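Local coordinates for protein glutathione transferase lambda1 (Populus trichocarpa, PDB 4PQH) that binds glutathione and, as a plant Lambda-class glutathione transferase, probably transfers it to electrophilic compounds or takes part in thiol-transfer chemistry during detoxification, at residues 44-47 against 51-54; 67-70 against 76-79; 162-165 against 170-173; 178-183 against 216-221. One frame throughout, in Å; residues are numbered along the deposited sequence.

Contact 1: residues 44-47 against 51-54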
loop_
_atom_site.group_PDB
_atom_site.type_symbol
_atom_site.label_atom_id
_atom_site.label_comp_id
_atom_site.label_asym_id
_atom_site.label_seq_id
_atom_site.Cartn_x
_atom_site.Cartn_y
_atom_site.Cartn_z
ATOM N N ILE A 44 6.054 0.059 0.438
ATOM C CA ILE A 44 6.358 -0.996 -0.535
ATOM C C ILE A 44 6.918 -0.390 -1.814
ATOM O O ILE A 44 7.888 -0.906 -2.377
ATOM C CB ILE A 44 5.115 -1.846 -0.887
ATOM C CG1 ILE A 44 4.601 -2.610 0.333
ATOM C CG2 ILE A 44 5.471 -2.829 -2.005
ATOM C CD1 ILE A 44 3.152 -3.035 0.192
ATOM N N THR A 45 6.324 0.697 -2.286
ATOM C CA THR A 45 6.792 1.347 -3.513
ATOM C C THR A 45 8.241 1.801 -3.386
ATOM O O THR A 45 9.074 1.519 -4.249
ATOM C CB THR A 45 5.873 2.508 -3.917
ATOM O OG1 THR A 45 4.547 1.999 -4.102
ATOM C CG2 THR A 45 6.344 3.128 -5.234
ATOM N N ARG A 46 8.551 2.475 -2.289
ATOM C CA ARG A 46 9.915 2.851 -1.947
ATOM C C ARG A 46 10.872 1.668 -2.019
ATOM O O ARG A 46 11.900 1.731 -2.696
ATOM C CB ARG A 46 9.928 3.467 -0.544
ATOM C CG ARG A 46 11.286 3.537 0.159
ATOM C CD ARG A 46 11.043 3.873 1.635
ATOM N NE ARG A 46 12.232 4.139 2.443
ATOM C CZ ARG A 46 12.811 3.244 3.244
ATOM N NH1 ARG A 46 12.350 2.002 3.306
ATOM N NH2 ARG A 46 13.864 3.587 3.973
ATOM N N ASN A 47 10.522 0.569 -1.360
ATOM C CA ASN A 47 11.416 -0.577 -1.317
ATOM C C ASN A 47 11.578 -1.233 -2.674
ATOM O O ASN A 47 12.684 -1.615 -3.050
ATOM C CB ASN A 47 10.910 -1.620 -0.335
ATOM C CG ASN A 47 11.024 -1.176 1.112
ATOM O OD1 ASN A 47 11.424 -0.049 1.415
ATOM N ND2 ASN A 47 10.672 -2.075 2.017
ATOM N N LEU A 51 14.752 2.479 -3.007
ATOM C CA LEU A 51 14.905 3.862 -2.563
ATOM C C LEU A 51 15.094 4.009 -1.058
ATOM O O LEU A 51 14.841 5.080 -0.503
ATOM C CB LEU A 51 13.698 4.681 -3.015
ATOM C CG LEU A 51 13.499 4.763 -4.534
ATOM C CD1 LEU A 51 12.149 5.368 -4.872
ATOM C CD2 LEU A 51 14.622 5.561 -5.185
ATOM N N GLN A 52 15.543 2.942 -0.401
ATOM C CA GLN A 52 15.691 2.962 1.052
ATOM C C GLN A 52 16.669 4.041 1.527
ATOM O O GLN A 52 16.472 4.641 2.581
ATOM C CB GLN A 52 16.103 1.581 1.584
ATOM C CG GLN A 52 15.085 0.464 1.329
ATOM C CD GLN A 52 15.332 -0.301 0.038
ATOM O OE1 GLN A 52 15.893 0.228 -0.924
ATOM N NE2 GLN A 52 14.905 -1.558 0.011
ATOM N N ASP A 53 17.706 4.305 0.740
ATOM C CA ASP A 53 18.690 5.324 1.105
ATOM C C ASP A 53 18.299 6.726 0.651
ATOM O O ASP A 53 18.955 7.703 1.013
ATOM C CB ASP A 53 20.064 4.979 0.526
ATOM C CG ASP A 53 20.715 3.812 1.233
ATOM O OD1 ASP A 53 20.367 3.565 2.409
ATOM O OD2 ASP A 53 21.577 3.149 0.617
ATOM N N LYS A 54 17.233 6.815 -0.139
ATOM C CA LYS A 54 16.784 8.087 -0.692
ATOM C C LYS A 54 15.587 8.639 0.078
ATOM O O LYS A 54 15.422 9.851 0.204
ATOM C CB LYS A 54 16.410 7.908 -2.165
ATOM C CG LYS A 54 15.920 9.171 -2.854
ATOM C CD LYS A 54 17.029 10.202 -2.984
ATOM C CE LYS A 54 16.561 11.406 -3.783
ATOM N NZ LYS A 54 16.053 11.015 -5.125
#
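Arg46, close to the end of helix 37-48, lays its extended side chain over Leu51 and Gln52 of the loop that follows. From CB the chain sets off with CG anti to the backbone N (chi1 162°), which carries it out of the helix and over the returning loop. Arg46 CG lies against Leu51, 4.1 Å from Leu51 CB, and from there the chain runs extended to NE, which is bonded to the backbone oxygen of Ile55. Arg46 CZ comes 3.6 Å from Gln52 CA, so that one face of the guanidinium rests on the Gln52 backbone, displaced toward the rim. The two terminal nitrogens then part company. Arg46 NH1 meets Gln52 CG at 3.7 Å and gives a weak hydrogen bond to Asn47 OD1 (2.9 Å). Arg46 NH2 lies 3.1 Å from Gln52 O and forms a salt bridge with Glu8.

All this happens at the turn of a beta-alpha-beta unit of the thioredoxin-like domain: helix 37-48 crosses from strand 28-32 to its parallel neighbour 55-59, and residues 51-54 lead into that second strand. The backbone closes the turn as well, with Leu51 N donating to Arg46 O at 3.0 Å.

Asn47 adds a second side-chain contact. Its OD1 sits 3.7 Å from Gln52 CG; the glutamine chain is bent at chi2, and although the two side chains cross at about a right angle their amide planes are only 19° apart. The Asn47 nitrogen ND2 points elsewhere and is taken by the carbonyl of Ala213.

Contact 2: residues 67-70 against 76-79. With GSH (glutathione), chain C.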
loop_
_atom_site.group_PDB
_atom_site.type_symbol
_atom_site.label_atom_id
_atom_site.label_comp_id
_atom_site.label_asym_id
_atom_site.label_seq_id
_atom_site.Cartn_x
_atom_site.Cartn_y
_atom_site.Cartn_z
ATOM N N ALA A 67 2.134 16.634 17.841
ATOM C CA ALA A 67 1.350 17.772 17.385
ATOM C C ALA A 67 2.027 18.458 16.205
ATOM O O ALA A 67 1.355 19.057 15.363
ATOM C CB ALA A 67 1.134 18.758 18.518
ATOM N N TRP A 68 3.353 18.353 16.136
ATOM C CA TRP A 68 4.098 18.981 15.045
ATOM C C TRP A 68 3.773 18.388 13.677
ATOM O O TRP A 68 4.074 19.000 12.656
ATOM C CB TRP A 68 5.620 18.985 15.293
ATOM C CG TRP A 68 6.264 17.642 15.579
ATOM C CD1 TRP A 68 6.755 17.215 16.781
ATOM C CD2 TRP A 68 6.509 16.571 14.647
ATOM N NE1 TRP A 68 7.281 15.951 16.658
ATOM C CE2 TRP A 68 7.149 15.536 15.360
ATOM C CE3 TRP A 68 6.254 16.391 13.283
ATOM C CZ2 TRP A 68 7.513 14.331 14.761
ATOM C CZ3 TRP A 68 6.624 15.193 12.687
ATOM C CH2 TRP A 68 7.247 14.179 13.427
ATOM N N TYR A 69 3.164 17.205 13.650
ATOM C CA TYR A 69 2.829 16.582 12.374
ATOM C C TYR A 69 1.759 17.399 11.662
ATOM O O TYR A 69 1.950 17.840 10.533
ATOM C CB TYR A 69 2.393 15.122 12.542
ATOM C CG TYR A 69 2.103 14.428 11.224
ATOM C CD1 TYR A 69 3.104 14.252 10.268
ATOM C CD2 TYR A 69 0.830 13.953 10.930
ATOM C CE1 TYR A 69 2.840 13.622 9.071
ATOM C CE2 TYR A 69 0.563 13.322 9.722
ATOM C CZ TYR A 69 1.573 13.165 8.797
ATOM O OH TYR A 69 1.314 12.538 7.595
ATOM N N LYS A 70 0.640 17.619 12.342
ATOM C CA LYS A 70 -0.442 18.418 11.786
ATOM C C LYS A 70 -0.012 19.876 11.622
ATOM O O LYS A 70 -0.391 20.544 10.660
ATOM C CB LYS A 70 -1.679 18.313 12.685
ATOM C CG LYS A 70 -2.800 19.288 12.353
ATOM C CD LYS A 70 -3.989 19.087 13.284
ATOM C CE LYS A 70 -5.040 20.175 13.099
ATOM N NZ LYS A 70 -5.542 20.235 11.697
ATOM N N PRO A 76 -3.747 17.859 6.972
ATOM C CA PRO A 76 -4.859 16.894 7.034
ATOM C C PRO A 76 -4.701 15.830 8.129
ATOM O O PRO A 76 -5.664 15.113 8.433
ATOM C CB PRO A 76 -4.833 16.242 5.647
ATOM C CG PRO A 76 -4.219 17.281 4.766
ATOM C CD PRO A 76 -3.170 17.928 5.615
ATOM N N ASN A 77 -3.502 15.731 8.701
ATOM C CA ASN A 77 -3.260 14.918 9.891
ATOM C C ASN A 77 -3.581 13.441 9.689
ATOM O O ASN A 77 -4.219 12.805 10.533
ATOM C CB ASN A 77 -4.034 15.485 11.086
ATOM C CG ASN A 77 -3.501 14.996 12.418
ATOM O OD1 ASN A 77 -2.340 14.615 12.538
ATOM N ND2 ASN A 77 -4.354 15.012 13.432
ATOM N N LYS A 78 -3.149 12.912 8.550
ATOM C CA LYS A 78 -3.244 11.487 8.267
ATOM C C LYS A 78 -1.923 10.999 7.698
ATOM O O LYS A 78 -1.122 11.808 7.225
ATOM C CB LYS A 78 -4.370 11.201 7.272
ATOM C CG LYS A 78 -5.761 11.542 7.795
ATOM C CD LYS A 78 -6.847 11.155 6.804
ATOM C CE LYS A 78 -8.234 11.428 7.370
ATOM N NZ LYS A 78 -9.306 11.131 6.378
ATOM N N VAL A 79 -1.693 9.689 7.775
ATOM C CA VAL A 79 -0.564 9.061 7.080
ATOM C C VAL A 79 -1.103 8.184 5.960
ATOM O O VAL A 79 -2.196 7.646 6.072
ATOM C CB VAL A 79 0.322 8.217 8.033
ATOM C CG1 VAL A 79 1.064 9.119 9.009
ATOM C CG2 VAL A 79 -0.506 7.163 8.771
HETATM N N1 GSH C . -7.201 8.234 1.629
HETATM C CA1 GSH C . -6.021 8.204 2.471
HETATM C C1 GSH C . -4.933 7.542 1.677
HETATM O O11 GSH C . -5.250 6.780 0.738
HETATM O O12 GSH C . -3.737 7.766 1.937
HETATM C CB1 GSH C . -6.301 7.430 3.762
HETATM C CG1 GSH C . -5.199 7.585 4.808
HETATM C CD1 GSH C . -5.678 7.052 6.141
HETATM O OE1 GSH C . -7.050 6.783 6.317
HETATM N N2 GSH C . -4.786 6.857 7.114
HETATM C CA2 GSH C . -5.275 6.589 8.461
HETATM C C2 GSH C . -4.947 7.709 9.397
HETATM O O2 GSH C . -3.807 8.497 9.182
HETATM C CB2 GSH C . -4.672 5.320 9.043
HETATM S SG2 GSH C . -5.335 3.786 8.343
HETATM N N3 GSH C . -5.759 7.918 10.430
HETATM C CA3 GSH C . -5.424 8.944 11.400
HETATM C C3 GSH C . -6.539 9.947 11.559
HETATM O O31 GSH C . -6.470 10.830 12.441
HETATM O O32 GSH C . -7.539 9.916 10.808
HETATM O O HOH W 1 -0.452 15.789 14.532
#
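The loop 76-79 supplies the backbone edge of the glutathione site, and Tyr69 of helix 67-73 holds it from behind by bonding to Lys78. Tyr69 OH donates to Lys78 O at 2.6 Å, a short bond in which the donor is tilted 34° from the carbonyl plane. With CG anti to the backbone N (chi1 -177°), the ring extends from the helix straight across to the loop. The peptide carbon of Lys78 lies at the ring edge, in plane, as does Asn77 OD1, 3.6 Å from Tyr69 CD2, while Val79 CG1 packs 4.1 Å from Tyr69 CZ. The hydroxyl is also bonded to Ser81 OG.

One residue further along the helix, a water joins the two segments: it accepts from Lys70 N (3.1 Å) and donates to Asn77 OD1 (3.0 Å). That same oxygen takes a bond from Arg65, which itself binds glutathione. Asn77 CB lies across Lys70 CB at 4.0 Å.

The peptide gripped by Tyr69 faces the ligand with its other end. Val79 N donates to glutathione O2 at 2.8 Å, and Val79 O accepts from glutathione N2 at 2.9 Å. A phenylalanine at Tyr69 would probably leave Lys78 O without this donor and let the peptide that presents Val79 N turn more freely.

This pair of bonds to the cysteinyl part of glutathione, made by the residue just ahead of Pro80, probably the cis-proline of the family, is the classic antiparallel, strand-like recognition of the thioredoxin fold in glutathione transferases.

Contact 3: residues 162-165 against 170-173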
loop_
_atom_site.group_PDB
_atom_site.type_symbol
_atom_site.label_atom_id
_atom_site.label_comp_id
_atom_site.label_asym_id
_atom_site.label_seq_id
_atom_site.Cartn_x
_atom_site.Cartn_y
_atom_site.Cartn_z
ATOM N N PRO A 162 1.734 -13.182 -13.510
ATOM C CA PRO A 162 0.778 -13.583 -12.472
ATOM C C PRO A 162 0.125 -12.410 -11.751
ATOM O O PRO A 162 -0.691 -12.618 -10.845
ATOM C CB PRO A 162 1.656 -14.383 -11.506
ATOM C CG PRO A 162 2.993 -13.725 -11.595
ATOM C CD PRO A 162 3.127 -13.252 -13.029
ATOM N N PHE A 163 0.471 -11.194 -12.154
ATOM C CA PHE A 163 0.014 -9.993 -11.452
ATOM C C PHE A 163 -1.120 -9.325 -12.207
ATOM O O PHE A 163 -1.513 -9.784 -13.269
ATOM C CB PHE A 163 1.204 -9.053 -11.244
ATOM C CG PHE A 163 2.254 -9.633 -10.344
ATOM C CD1 PHE A 163 2.010 -9.813 -8.993
ATOM C CD2 PHE A 163 3.476 -10.031 -10.847
ATOM C CE1 PHE A 163 2.985 -10.355 -8.169
ATOM C CE2 PHE A 163 4.443 -10.563 -10.021
ATOM C CZ PHE A 163 4.196 -10.735 -8.691
ATOM N N PHE A 164 -1.699 -8.271 -11.636
ATOM C CA PHE A 164 -2.881 -7.663 -12.243
ATOM C C PHE A 164 -2.693 -7.209 -13.686
ATOM O O PHE A 164 -3.583 -7.396 -14.515
ATOM C CB PHE A 164 -3.413 -6.498 -11.403
ATOM C CG PHE A 164 -4.125 -6.924 -10.150
ATOM C CD1 PHE A 164 -5.369 -7.527 -10.217
ATOM C CD2 PHE A 164 -3.545 -6.714 -8.913
ATOM C CE1 PHE A 164 -6.028 -7.918 -9.059
ATOM C CE2 PHE A 164 -4.202 -7.090 -7.748
ATOM C CZ PHE A 164 -5.443 -7.697 -7.827
ATOM N N LEU A 165 -1.532 -6.631 -13.988
ATOM C CA LEU A 165 -1.243 -6.194 -15.351
ATOM C C LEU A 165 -0.268 -7.143 -16.032
ATOM O O LEU A 165 0.468 -6.748 -16.928
ATOM C CB LEU A 165 -0.684 -4.774 -15.349
ATOM C CG LEU A 165 -1.521 -3.775 -14.547
ATOM C CD1 LEU A 165 -0.869 -2.415 -14.665
ATOM C CD2 LEU A 165 -2.976 -3.746 -15.019
ATOM N N LEU A 170 2.285 -1.132 -9.798
ATOM C CA LEU A 170 1.655 -0.381 -8.722
ATOM C C LEU A 170 0.299 -0.925 -8.338
ATOM O O LEU A 170 -0.141 -0.711 -7.209
ATOM C CB LEU A 170 1.490 1.079 -9.121
ATOM C CG LEU A 170 2.776 1.864 -9.343
ATOM C CD1 LEU A 170 2.436 3.244 -9.860
ATOM C CD2 LEU A 170 3.612 1.933 -8.062
ATOM N N VAL A 171 -0.388 -1.596 -9.258
ATOM C CA VAL A 171 -1.709 -2.129 -8.927
ATOM C C VAL A 171 -1.593 -3.226 -7.870
ATOM O O VAL A 171 -2.386 -3.288 -6.923
ATOM C CB VAL A 171 -2.470 -2.673 -10.164
ATOM C CG1 VAL A 171 -3.871 -3.138 -9.759
ATOM C CG2 VAL A 171 -2.565 -1.621 -11.253
ATOM N N ASP A 172 -0.601 -4.094 -8.023
ATOM C CA ASP A 172 -0.382 -5.146 -7.035
ATOM C C ASP A 172 -0.019 -4.532 -5.687
ATOM O O ASP A 172 -0.521 -4.946 -4.641
ATOM C CB ASP A 172 0.712 -6.096 -7.519
ATOM C CG ASP A 172 0.463 -6.554 -8.920
ATOM O OD1 ASP A 172 -0.496 -7.321 -9.129
ATOM O OD2 ASP A 172 1.193 -6.084 -9.817
ATOM N N ILE A 173 0.840 -3.525 -5.727
ATOM C CA ILE A 173 1.240 -2.809 -4.526
ATOM C C ILE A 173 0.043 -2.149 -3.805
ATOM O O ILE A 173 -0.048 -2.166 -2.575
ATOM C CB ILE A 173 2.310 -1.774 -4.866
ATOM C CG1 ILE A 173 3.577 -2.499 -5.338
ATOM C CG2 ILE A 173 2.612 -0.896 -3.671
ATOM C CD1 ILE A 173 4.652 -1.571 -5.881
HETATM O O HOH W 2 0.467 -5.665 -12.312
#
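The rings of Phe163 and Phe164 meet the Asp172 carboxylate in different ways. At the Phe163 ring, Asp172 OD1 sits at the edge near the ring plane, and ring and carboxylate planes stand 62° apart. The Phe164 ring is turned nearly flush with the carboxylate, only 16° off; Asp172 CA lies in plane at its edge, whereas Asp172 OD1 approaches obliquely, 3.1 Å from Phe164 CD2. Trp204 and Tyr175 also meet this ring. Val171 CG1 comes slantwise, 3.7 Å from Phe164 CD2, and Val171 CG2 touches Leu165 CD1 at 3.9 Å.

Asp172 CG stands anti to its carbonyl carbon, which turns the carboxylate toward the loop. Phe164 N donates to Asp172 OD1 at 2.9 Å in an almost straight bond (174°) that uses the syn lone pair; Trp204 NE1 binds this oxygen too. Asp172 OD2 accepts from Ser169 N and from a water 2.6 Å away, which accepts a hydrogen bond from Leu165 N at 2.8 Å. An alanine in place of Asp172 would probably leave Phe164 N and Trp204 NE1 without the oxygen they share, and Ser169 N without its acceptor, setting the loop free to shift.

Ser169, whose OG takes Val171 N, and Asp172, which returns a bond to Ser169 N, fit the Ser-x-x-Asp capping box, and Phe168 touching Ile173 the hydrophobic staple, motifs known from this helix in the C-terminal domain of glutathione transferases.

Contact 4: residues 178-183 against 216-221. Unlike the reference sequence in segment 216-221: His219 (reference Arg).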
loop_
_atom_site.group_PDB
_atom_site.type_symbol
_atom_site.label_atom_id
_atom_site.label_comp_id
_atom_site.label_asym_id
_atom_site.label_seq_id
_atom_site.Cartn_x
_atom_site.Cartn_y
_atom_site.Cartn_z
ATOM N N PHE A 178 -4.009 -4.541 1.813
ATOM C CA PHE A 178 -5.383 -4.856 2.144
ATOM C C PHE A 178 -5.679 -6.345 2.087
ATOM O O PHE A 178 -6.311 -6.885 2.999
ATOM C CB PHE A 178 -6.313 -3.989 1.310
ATOM C CG PHE A 178 -6.193 -2.541 1.669
ATOM C CD1 PHE A 178 -6.894 -2.032 2.753
ATOM C CD2 PHE A 178 -5.309 -1.716 0.996
ATOM C CE1 PHE A 178 -6.749 -0.725 3.126
ATOM C CE2 PHE A 178 -5.160 -0.398 1.374
ATOM C CZ PHE A 178 -5.896 0.102 2.441
ATOM N N ILE A 179 -5.167 -7.037 1.074
ATOM C CA ILE A 179 -5.307 -8.487 1.036
ATOM C C ILE A 179 -4.547 -9.129 2.212
ATOM O O ILE A 179 -5.024 -10.087 2.825
ATOM C CB ILE A 179 -4.890 -9.048 -0.338
ATOM C CG1 ILE A 179 -5.878 -8.538 -1.397
ATOM C CG2 ILE A 179 -4.842 -10.570 -0.302
ATOM C CD1 ILE A 179 -5.553 -8.963 -2.821
ATOM N N GLU A 180 -3.402 -8.549 2.564
ATOM C CA GLU A 180 -2.604 -9.001 3.702
ATOM C C GLU A 180 -3.415 -9.002 4.997
ATOM O O GLU A 180 -3.252 -9.877 5.835
ATOM C CB GLU A 180 -1.379 -8.095 3.861
ATOM C CG GLU A 180 -0.548 -8.328 5.102
ATOM C CD GLU A 180 0.609 -7.349 5.216
ATOM O OE1 GLU A 180 1.258 -7.072 4.187
ATOM O OE2 GLU A 180 0.881 -6.861 6.332
ATOM N N ARG A 181 -4.288 -8.013 5.152
ATOM C CA ARG A 181 -5.093 -7.900 6.362
ATOM C C ARG A 181 -6.401 -8.677 6.249
ATOM O O ARG A 181 -6.812 -9.343 7.201
ATOM C CB ARG A 181 -5.356 -6.429 6.681
ATOM C CG ARG A 181 -4.130 -5.717 7.224
ATOM C CD ARG A 181 -4.170 -4.227 6.933
ATOM N NE ARG A 181 -3.046 -3.530 7.553
ATOM C CZ ARG A 181 -1.807 -3.532 7.077
ATOM N NH1 ARG A 181 -1.522 -4.196 5.965
ATOM N NH2 ARG A 181 -0.851 -2.867 7.714
ATOM N N PHE A 182 -7.045 -8.613 5.087
ATOM C CA PHE A 182 -8.354 -9.239 4.929
ATOM C C PHE A 182 -8.271 -10.756 4.937
ATOM O O PHE A 182 -9.173 -11.431 5.443
ATOM C CB PHE A 182 -9.066 -8.781 3.652
ATOM C CG PHE A 182 -9.343 -7.298 3.587
ATOM C CD1 PHE A 182 -9.390 -6.519 4.739
ATOM C CD2 PHE A 182 -9.566 -6.684 2.364
ATOM C CE1 PHE A 182 -9.658 -5.148 4.664
ATOM C CE2 PHE A 182 -9.829 -5.333 2.281
ATOM C CZ PHE A 182 -9.875 -4.557 3.434
ATOM N N GLN A 183 -7.199 -11.304 4.368
ATOM C CA GLN A 183 -7.083 -12.759 4.284
ATOM C C GLN A 183 -7.141 -13.467 5.653
ATOM O O GLN A 183 -8.009 -14.315 5.863
ATOM C CB GLN A 183 -5.858 -13.194 3.477
ATOM C CG GLN A 183 -5.716 -14.714 3.412
ATOM C CD GLN A 183 -4.594 -15.182 2.513
ATOM O OE1 GLN A 183 -3.650 -14.449 2.237
ATOM N NE2 GLN A 183 -4.705 -16.408 2.041
ATOM N N GLN A 216 9.473 -7.027 3.497
ATOM C CA GLN A 216 10.152 -6.170 4.458
ATOM C C GLN A 216 9.250 -5.107 5.067
ATOM O O GLN A 216 9.590 -4.536 6.097
ATOM C CB GLN A 216 11.372 -5.519 3.817
ATOM C CG GLN A 216 12.529 -6.471 3.637
ATOM C CD GLN A 216 13.487 -5.984 2.588
ATOM O OE1 GLN A 216 13.279 -4.927 1.994
ATOM N NE2 GLN A 216 14.540 -6.755 2.340
ATOM N N THR A 217 8.109 -4.837 4.440
ATOM C CA THR A 217 7.186 -3.839 4.990
ATOM C C THR A 217 6.271 -4.481 6.013
ATOM O O THR A 217 5.404 -3.821 6.591
ATOM C CB THR A 217 6.329 -3.146 3.919
ATOM O OG1 THR A 217 5.428 -4.092 3.328
ATOM C CG2 THR A 217 7.207 -2.538 2.855
ATOM N N ARG A 218 6.456 -5.779 6.215
ATOM C CA ARG A 218 5.795 -6.480 7.303
ATOM C C ARG A 218 6.729 -6.505 8.511
ATOM O O ARG A 218 6.356 -6.977 9.583
ATOM C CB ARG A 218 5.398 -7.899 6.877
ATOM C CG ARG A 218 4.371 -7.937 5.750
ATOM C CD ARG A 218 4.154 -9.347 5.204
ATOM N NE ARG A 218 3.071 -10.062 5.878
ATOM C CZ ARG A 218 2.240 -10.903 5.265
ATOM N NH1 ARG A 218 2.367 -11.129 3.963
ATOM N NH2 ARG A 218 1.283 -11.518 5.946
ATOM N N HIS A 219 7.947 -5.981 8.327
ATOM C CA HIS A 219 8.940 -5.882 9.403
ATOM C C HIS A 219 8.563 -4.785 10.385
ATOM O O HIS A 219 7.705 -3.950 10.101
ATOM C CB HIS A 219 10.344 -5.565 8.867
ATOM C CG HIS A 219 10.990 -6.687 8.114
ATOM N ND1 HIS A 219 12.321 -6.669 7.758
ATOM C CD2 HIS A 219 10.492 -7.858 7.647
ATOM C CE1 HIS A 219 12.617 -7.778 7.104
ATOM N NE2 HIS A 219 11.525 -8.517 7.023
ATOM N N GLU A 220 9.242 -4.778 11.529
ATOM C CA GLU A 220 8.987 -3.805 12.587
ATOM C C GLU A 220 10.272 -3.541 13.375
ATOM O O GLU A 220 11.195 -4.356 13.348
ATOM C CB GLU A 220 7.892 -4.329 13.516
ATOM C CG GLU A 220 8.258 -5.614 14.238
ATOM C CD GLU A 220 7.087 -6.208 14.993
ATOM O OE1 GLU A 220 5.977 -5.637 14.909
ATOM O OE2 GLU A 220 7.275 -7.244 15.667
ATOM N N PRO A 221 10.342 -2.394 14.074
ATOM C CA PRO A 221 11.530 -2.116 14.890
ATOM C C PRO A 221 11.540 -2.942 16.175
ATOM O O PRO A 221 10.566 -3.648 16.438
ATOM C CB PRO A 221 11.379 -0.629 15.223
ATOM C CG PRO A 221 9.906 -0.403 15.214
ATOM C CD PRO A 221 9.381 -1.278 14.104
HETATM O O HOH W 3 -1.552 -12.057 5.527
#
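Glu180 OE1 is gripped by hydrogen bonds with Tyr214 OH and Gln40 NE2 and at the same time lies against Arg218, 3.6 Å from its CG. The two chains run antiparallel alongside each other, carboxylate and guanidinium stacked with planes 1° apart. Glu180 CG sits over the centre of the guanidinium face, 3.7 Å above its plane. The salt bridge is therefore long, 3.9 Å from Glu180 OE1 to Arg218 NE, and rests on charge alone because the oxygen lies well out of the guanidinium plane. The bend of Arg218 at chi3 (91°) lays its head flat over the glutamate. It is modelled in two conformations, so this stacking describes one of them. A water adds a link, donating to Glu180 O at 2.8 Å and accepting weakly from Arg218 NH2 at 2.9 Å. On the other oxygen, Glu180 OE2, Arg181 NH1 makes a second long ionic contact at 3.6 Å, which completes a network of three charges.

Glu180 lies on helix 170-190 and Arg218 in the tail beyond helix 212-215, with Gln40 of helix 37-48 bonded to Glu180 and to Thr217, so the network joins the C-terminal tail to helices of both domains.

How the contacts relate
Along the chain the four contacts follow in series. Contacts 1 and 2 belong to the thioredoxin-like N-terminal domain, with centres about 22 Å apart: the first turns from helix 37-48 toward strand 55-59, the second leads from helix 67-73 to strand 81-84 and the glutathione site. Contacts 3 and 4 share helix 170-190, their centres about 17 Å apart. The domains meet where contact 1 touches contact 3, Ile44 and Thr45 packing on Leu170 and Ile173. At Thr217 of contact 4 the C-terminal tail packs back on helix 37-48, which thus ties the glutathione-binding domain to the helical one. Contact 2 touches none of the others; its centre is about 30 Å from that of contact 3.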